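Local coordinates for protein VIN1 (Oscarella pearsei, PDB 6BFI) that binds actin filaments and may play a role in adhesion between cells, at residues 321-335 and 346-360. Residues are numbered along the deposited sequence; the frame is centred on the assembly and turned at random.
Sequences AADELDQILKELEEL and ARALAHAAAVKLQEL
The carboxylate of Glu324 faces the aliphatic stem of Lys356, whose CD and CE lie to one side of its plane; Glu324 OE1 is 3.9 Å from Lys356 CD. Lys356 NZ is 4.4 Å from Glu324 OE1, too far for a salt bridge, so its pull is probably weak. Lys356 NZ instead forms a salt bridge with Glu359 OE1 at 3.2 Å, on the syn side and 25° out of that carboxylate's plane. A bend at chi2 (-52°) turns the lysine outward to these acids, while its CB touches Leu325 CD2 and its CG Ile328 CD1. An alanine here would probably uncover Ile328 CD1 and leave both carboxylates without their nearby cation.

Deeper between the helices the packing is knobs-into-holes. Branched Leu325 sets CD1 against Leu357 and Leu360, CD2 against Ala353 and Lys356. Leu349 likewise turns CD1 to Ile328 and CD2 to Glu331, Leu332 and Leu335. Small Ala353 admits Ile328, CB to CG2 3.7 Å.

The two helices form an antiparallel hairpin, axes 10.2 Å apart at 161°. Helix 289-306 packs against Ala322 and Leu329, and helix 268-283 against Ala353 and Leu357, consistent with the helical bundles of the vinculin family.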
loop_
_atom_site.group_PDB
_atom_site.type_symbol
_atom_site.label_atom_id
_atom_site.label_comp_id
_atom_site.label_asym_id
_atom_site.label_seq_id
_atom_site.Cartn_x
_atom_site.Cartn_y
_atom_site.Cartn_z
ATOM N N ALA A 321 -6.748 -4.200 -31.899
ATOM C CA ALA A 321 -7.869 -4.518 -31.019
ATOM C C ALA A 321 -8.664 -3.266 -30.670
ATOM O O ALA A 321 -9.898 -3.306 -30.590
ATOM C CB ALA A 321 -7.364 -5.207 -29.752
ATOM N N ALA A 322 -7.973 -2.140 -30.474
ATOM C CA ALA A 322 -8.659 -0.895 -30.147
ATOM C C ALA A 322 -9.582 -0.457 -31.278
ATOM O O ALA A 322 -10.759 -0.152 -31.052
ATOM C CB ALA A 322 -7.638 0.197 -29.829
ATOM N N ASP A 323 -9.063 -0.424 -32.509
ATOM C CA ASP A 323 -9.886 0.008 -33.636
ATOM C C ASP A 323 -10.998 -0.988 -33.941
ATOM O O ASP A 323 -12.084 -0.585 -34.380
ATOM C CB ASP A 323 -9.015 0.234 -34.871
ATOM C CG ASP A 323 -8.322 1.583 -34.853
ATOM O OD1 ASP A 323 -8.893 2.534 -34.275
ATOM O OD2 ASP A 323 -7.212 1.692 -35.416
ATOM N N GLU A 324 -10.753 -2.281 -33.723
ATOM C CA GLU A 324 -11.823 -3.264 -33.863
ATOM C C GLU A 324 -12.945 -2.983 -32.872
ATOM O O GLU A 324 -14.131 -3.005 -33.231
ATOM C CB GLU A 324 -11.272 -4.676 -33.667
ATOM C CG GLU A 324 -12.318 -5.771 -33.823
ATOM C CD GLU A 324 -11.745 -7.162 -33.623
ATOM O OE1 GLU A 324 -10.939 -7.349 -32.689
ATOM O OE2 GLU A 324 -12.099 -8.067 -34.410
ATOM N N LEU A 325 -12.584 -2.702 -31.616
ATOM C CA LEU A 325 -13.598 -2.399 -30.610
ATOM C C LEU A 325 -14.350 -1.118 -30.950
ATOM O O LEU A 325 -15.570 -1.039 -30.756
ATOM C CB LEU A 325 -12.954 -2.302 -29.228
ATOM C CG LEU A 325 -12.971 -3.602 -28.423
ATOM C CD1 LEU A 325 -11.934 -3.567 -27.313
ATOM C CD2 LEU A 325 -14.361 -3.840 -27.851
ATOM N N ASP A 326 -13.646 -0.105 -31.463
ATOM C CA ASP A 326 -14.324 1.114 -31.893
ATOM C C ASP A 326 -15.318 0.828 -33.013
ATOM O O ASP A 326 -16.428 1.375 -33.025
ATOM C CB ASP A 326 -13.301 2.159 -32.337
ATOM C CG ASP A 326 -13.084 3.239 -31.296
ATOM O OD1 ASP A 326 -14.058 3.605 -30.604
ATOM O OD2 ASP A 326 -11.938 3.723 -31.170
ATOM N N GLN A 327 -14.938 -0.033 -33.963
ATOM C CA GLN A 327 -15.858 -0.394 -35.037
ATOM C C GLN A 327 -17.096 -1.097 -34.488
ATOM O O GLN A 327 -18.227 -0.785 -34.887
ATOM C CB GLN A 327 -15.146 -1.276 -36.063
ATOM C CG GLN A 327 -15.981 -1.599 -37.289
ATOM C CD GLN A 327 -16.271 -0.377 -38.139
ATOM O OE1 GLN A 327 -15.551 0.622 -38.079
ATOM N NE2 GLN A 327 -17.332 -0.449 -38.937
ATOM N N ILE A 328 -16.901 -2.044 -33.565
ATOM C CA ILE A 328 -18.040 -2.710 -32.937
ATOM C C ILE A 328 -18.930 -1.694 -32.231
ATOM O O ILE A 328 -20.162 -1.809 -32.244
ATOM C CB ILE A 328 -17.556 -3.809 -31.973
ATOM C CG1 ILE A 328 -16.854 -4.927 -32.747
ATOM C CG2 ILE A 328 -18.718 -4.375 -31.173
ATOM C CD1 ILE A 328 -16.481 -6.118 -31.890
ATOM N N LEU A 329 -18.323 -0.676 -31.614
ATOM C CA LEU A 329 -19.114 0.351 -30.940
ATOM C C LEU A 329 -19.950 1.146 -31.933
ATOM O O LEU A 329 -21.129 1.427 -31.679
ATOM C CB LEU A 329 -18.200 1.279 -30.140
ATOM C CG LEU A 329 -18.122 0.997 -28.638
ATOM C CD1 LEU A 329 -17.759 -0.456 -28.374
ATOM C CD2 LEU A 329 -17.127 1.932 -27.968
ATOM N N LYS A 330 -19.358 1.521 -33.071
ATOM C CA LYS A 330 -20.121 2.222 -34.098
ATOM C C LYS A 330 -21.281 1.370 -34.598
ATOM O O LYS A 330 -22.391 1.878 -34.805
ATOM C CB LYS A 330 -19.200 2.616 -35.253
ATOM C CG LYS A 330 -18.043 3.507 -34.833
ATOM C CD LYS A 330 -16.847 3.341 -35.755
ATOM C CE LYS A 330 -15.614 4.028 -35.188
ATOM N NZ LYS A 330 -14.393 3.744 -35.991
ATOM N N GLU A 331 -21.046 0.067 -34.783
ATOM C CA GLU A 331 -22.119 -0.825 -35.215
ATOM C C GLU A 331 -23.231 -0.902 -34.173
ATOM O O GLU A 331 -24.419 -0.891 -34.519
ATOM C CB GLU A 331 -21.554 -2.214 -35.508
ATOM C CG GLU A 331 -20.641 -2.262 -36.725
ATOM C CD GLU A 331 -20.020 -3.629 -36.945
ATOM O OE1 GLU A 331 -19.369 -4.149 -36.015
ATOM O OE2 GLU A 331 -20.190 -4.189 -38.049
ATOM N N LEU A 332 -22.866 -0.974 -32.890
ATOM C CA LEU A 332 -23.876 -1.018 -31.838
ATOM C C LEU A 332 -24.687 0.270 -31.792
ATOM O O LEU A 332 -25.908 0.238 -31.597
ATOM C CB LEU A 332 -23.219 -1.281 -30.484
ATOM C CG LEU A 332 -22.942 -2.744 -30.144
ATOM C CD1 LEU A 332 -22.175 -2.844 -28.835
ATOM C CD2 LEU A 332 -24.244 -3.528 -30.070
ATOM N N GLU A 333 -24.026 1.418 -31.967
ATOM C CA GLU A 333 -24.750 2.684 -31.949
ATOM C C GLU A 333 -25.661 2.831 -33.162
ATOM O O GLU A 333 -26.748 3.411 -33.050
ATOM C CB GLU A 333 -23.764 3.848 -31.859
ATOM C CG GLU A 333 -23.372 4.191 -30.426
ATOM C CD GLU A 333 -22.083 4.985 -30.335
ATOM O OE1 GLU A 333 -21.286 4.945 -31.295
ATOM O OE2 GLU A 333 -21.866 5.648 -29.297
ATOM N N GLU A 334 -25.251 2.304 -34.319
ATOM C CA GLU A 334 -26.144 2.320 -35.474
ATOM C C GLU A 334 -27.329 1.386 -35.265
ATOM O O GLU A 334 -28.443 1.680 -35.716
ATOM C CB GLU A 334 -25.381 1.947 -36.745
ATOM C CG GLU A 334 -24.340 2.970 -37.162
ATOM C CD GLU A 334 -23.862 2.767 -38.585
ATOM O OE1 GLU A 334 -24.617 2.181 -39.390
ATOM O OE2 GLU A 334 -22.730 3.194 -38.899
ATOM N N LEU A 335 -27.112 0.255 -34.590
ATOM C CA LEU A 335 -28.227 -0.621 -34.238
ATOM C C LEU A 335 -29.202 0.087 -33.306
ATOM O O LEU A 335 -30.421 0.051 -33.515
ATOM C CB LEU A 335 -27.707 -1.902 -33.587
ATOM C CG LEU A 335 -27.308 -3.055 -34.504
ATOM C CD1 LEU A 335 -26.773 -4.216 -33.680
ATOM C CD2 LEU A 335 -28.493 -3.489 -35.352
ATOM N N ALA A 346 -28.286 -7.252 -31.302
ATOM C CA ALA A 346 -27.634 -6.235 -30.487
ATOM C C ALA A 346 -27.007 -6.851 -29.243
ATOM O O ALA A 346 -25.885 -6.494 -28.865
ATOM C CB ALA A 346 -28.634 -5.144 -30.104
ATOM N N ARG A 347 -27.712 -7.785 -28.598
ATOM C CA ARG A 347 -27.152 -8.452 -27.427
ATOM C C ARG A 347 -25.961 -9.324 -27.802
ATOM O O ARG A 347 -24.972 -9.383 -27.061
ATOM C CB ARG A 347 -28.224 -9.288 -26.729
ATOM C CG ARG A 347 -29.239 -8.474 -25.946
ATOM C CD ARG A 347 -30.130 -9.371 -25.102
ATOM N NE ARG A 347 -30.930 -10.276 -25.921
ATOM C CZ ARG A 347 -32.146 -9.990 -26.375
ATOM N NH1 ARG A 347 -32.704 -8.822 -26.089
ATOM N NH2 ARG A 347 -32.806 -10.871 -27.116
ATOM N N ALA A 348 -26.037 -10.011 -28.943
ATOM C CA ALA A 348 -24.926 -10.853 -29.373
ATOM C C ALA A 348 -23.722 -10.011 -29.770
ATOM O O ALA A 348 -22.576 -10.387 -29.495
ATOM C CB ALA A 348 -25.364 -11.750 -30.531
ATOM N N LEU A 349 -23.963 -8.867 -30.418
ATOM C CA LEU A 349 -22.865 -7.969 -30.758
ATOM C C LEU A 349 -22.241 -7.368 -29.504
ATOM O O LEU A 349 -21.015 -7.208 -29.427
ATOM C CB LEU A 349 -23.366 -6.874 -31.699
ATOM C CG LEU A 349 -22.323 -5.957 -32.337
ATOM C CD1 LEU A 349 -21.261 -6.774 -33.055
ATOM C CD2 LEU A 349 -22.996 -4.991 -33.298
ATOM N N ALA A 350 -23.066 -7.041 -28.506
ATOM C CA ALA A 350 -22.538 -6.520 -27.249
ATOM C C ALA A 350 -21.729 -7.578 -26.510
ATOM O O ALA A 350 -20.683 -7.271 -25.928
ATOM C CB ALA A 350 -23.678 -6.007 -26.371
ATOM N N HIS A 351 -22.200 -8.826 -26.519
ATOM C CA HIS A 351 -21.451 -9.908 -25.887
ATOM C C HIS A 351 -20.120 -10.134 -26.593
ATOM O O HIS A 351 -19.089 -10.357 -25.942
ATOM C CB HIS A 351 -22.290 -11.185 -25.883
ATOM C CG HIS A 351 -21.720 -12.283 -25.040
ATOM N ND1 HIS A 351 -20.670 -13.073 -25.456
ATOM C CD2 HIS A 351 -22.060 -12.728 -23.807
ATOM C CE1 HIS A 351 -20.385 -13.953 -24.513
ATOM N NE2 HIS A 351 -21.214 -13.766 -23.503
ATOM N N ALA A 352 -20.120 -10.073 -27.929
ATOM C CA ALA A 352 -18.865 -10.154 -28.670
ATOM C C ALA A 352 -17.934 -9.009 -28.293
ATOM O O ALA A 352 -16.717 -9.200 -28.175
ATOM C CB ALA A 352 -19.138 -10.156 -30.174
ATOM N N ALA A 353 -18.490 -7.809 -28.093
ATOM C CA ALA A 353 -17.675 -6.692 -27.628
ATOM C C ALA A 353 -17.094 -6.973 -26.250
ATOM O O ALA A 353 -15.950 -6.600 -25.964
ATOM C CB ALA A 353 -18.499 -5.406 -27.609
ATOM N N ALA A 354 -17.864 -7.634 -25.384
ATOM C CA ALA A 354 -17.354 -7.991 -24.064
ATOM C C ALA A 354 -16.170 -8.940 -24.179
ATOM O O ALA A 354 -15.139 -8.757 -23.516
ATOM C CB ALA A 354 -18.470 -8.616 -23.223
ATOM N N VAL A 355 -16.302 -9.963 -25.027
ATOM C CA VAL A 355 -15.196 -10.891 -25.249
ATOM C C VAL A 355 -13.971 -10.147 -25.770
ATOM O O VAL A 355 -12.845 -10.370 -25.305
ATOM C CB VAL A 355 -15.632 -12.016 -26.207
ATOM C CG1 VAL A 355 -14.500 -13.007 -26.420
ATOM C CG2 VAL A 355 -16.863 -12.719 -25.664
ATOM N N LYS A 356 -14.171 -9.239 -26.731
ATOM C CA LYS A 356 -13.050 -8.467 -27.259
ATOM C C LYS A 356 -12.425 -7.575 -26.194
ATOM O O LYS A 356 -11.222 -7.297 -26.245
ATOM C CB LYS A 356 -13.503 -7.630 -28.453
ATOM C CG LYS A 356 -13.887 -8.458 -29.664
ATOM C CD LYS A 356 -12.780 -9.435 -30.018
ATOM C CE LYS A 356 -13.195 -10.376 -31.132
ATOM N NZ LYS A 356 -12.154 -11.411 -31.370
ATOM N N LEU A 357 -13.219 -7.114 -25.227
ATOM C CA LEU A 357 -12.665 -6.304 -24.148
ATOM C C LEU A 357 -11.816 -7.154 -23.212
ATOM O O LEU A 357 -10.762 -6.707 -22.739
ATOM C CB LEU A 357 -13.794 -5.609 -23.389
ATOM C CG LEU A 357 -13.421 -4.357 -22.596
ATOM C CD1 LEU A 357 -12.527 -3.453 -23.428
ATOM C CD2 LEU A 357 -14.676 -3.620 -22.174
ATOM N N GLN A 358 -12.251 -8.390 -22.946
ATOM C CA GLN A 358 -11.406 -9.316 -22.200
ATOM C C GLN A 358 -10.099 -9.592 -22.935
ATOM O O GLN A 358 -9.026 -9.632 -22.317
ATOM C CB GLN A 358 -12.150 -10.623 -21.941
ATOM C CG GLN A 358 -12.856 -10.681 -20.607
ATOM C CD GLN A 358 -13.201 -12.097 -20.201
ATOM O OE1 GLN A 358 -13.334 -12.983 -21.046
ATOM N NE2 GLN A 358 -13.339 -12.323 -18.899
ATOM N N GLU A 359 -10.165 -9.789 -24.255
ATOM C CA GLU A 359 -8.947 -10.054 -25.017
ATOM C C GLU A 359 -8.025 -8.839 -25.031
ATOM O O GLU A 359 -6.797 -8.985 -25.001
ATOM C CB GLU A 359 -9.301 -10.486 -26.439
ATOM C CG GLU A 359 -9.969 -11.849 -26.509
ATOM C CD GLU A 359 -10.444 -12.214 -27.908
ATOM O OE1 GLU A 359 -10.132 -11.474 -28.864
ATOM O OE2 GLU A 359 -11.134 -13.246 -28.046
ATOM N N LEU A 360 -8.598 -7.633 -25.073
ATOM C CA LEU A 360 -7.779 -6.429 -24.979
ATOM C C LEU A 360 -7.084 -6.347 -23.626
ATOM O O LEU A 360 -5.892 -6.018 -23.550
ATOM C CB LEU A 360 -8.633 -5.185 -25.222
ATOM C CG LEU A 360 -7.930 -3.839 -25.028
ATOM C CD1 LEU A 360 -6.702 -3.731 -25.924
ATOM C CD2 LEU A 360 -8.884 -2.688 -25.289
#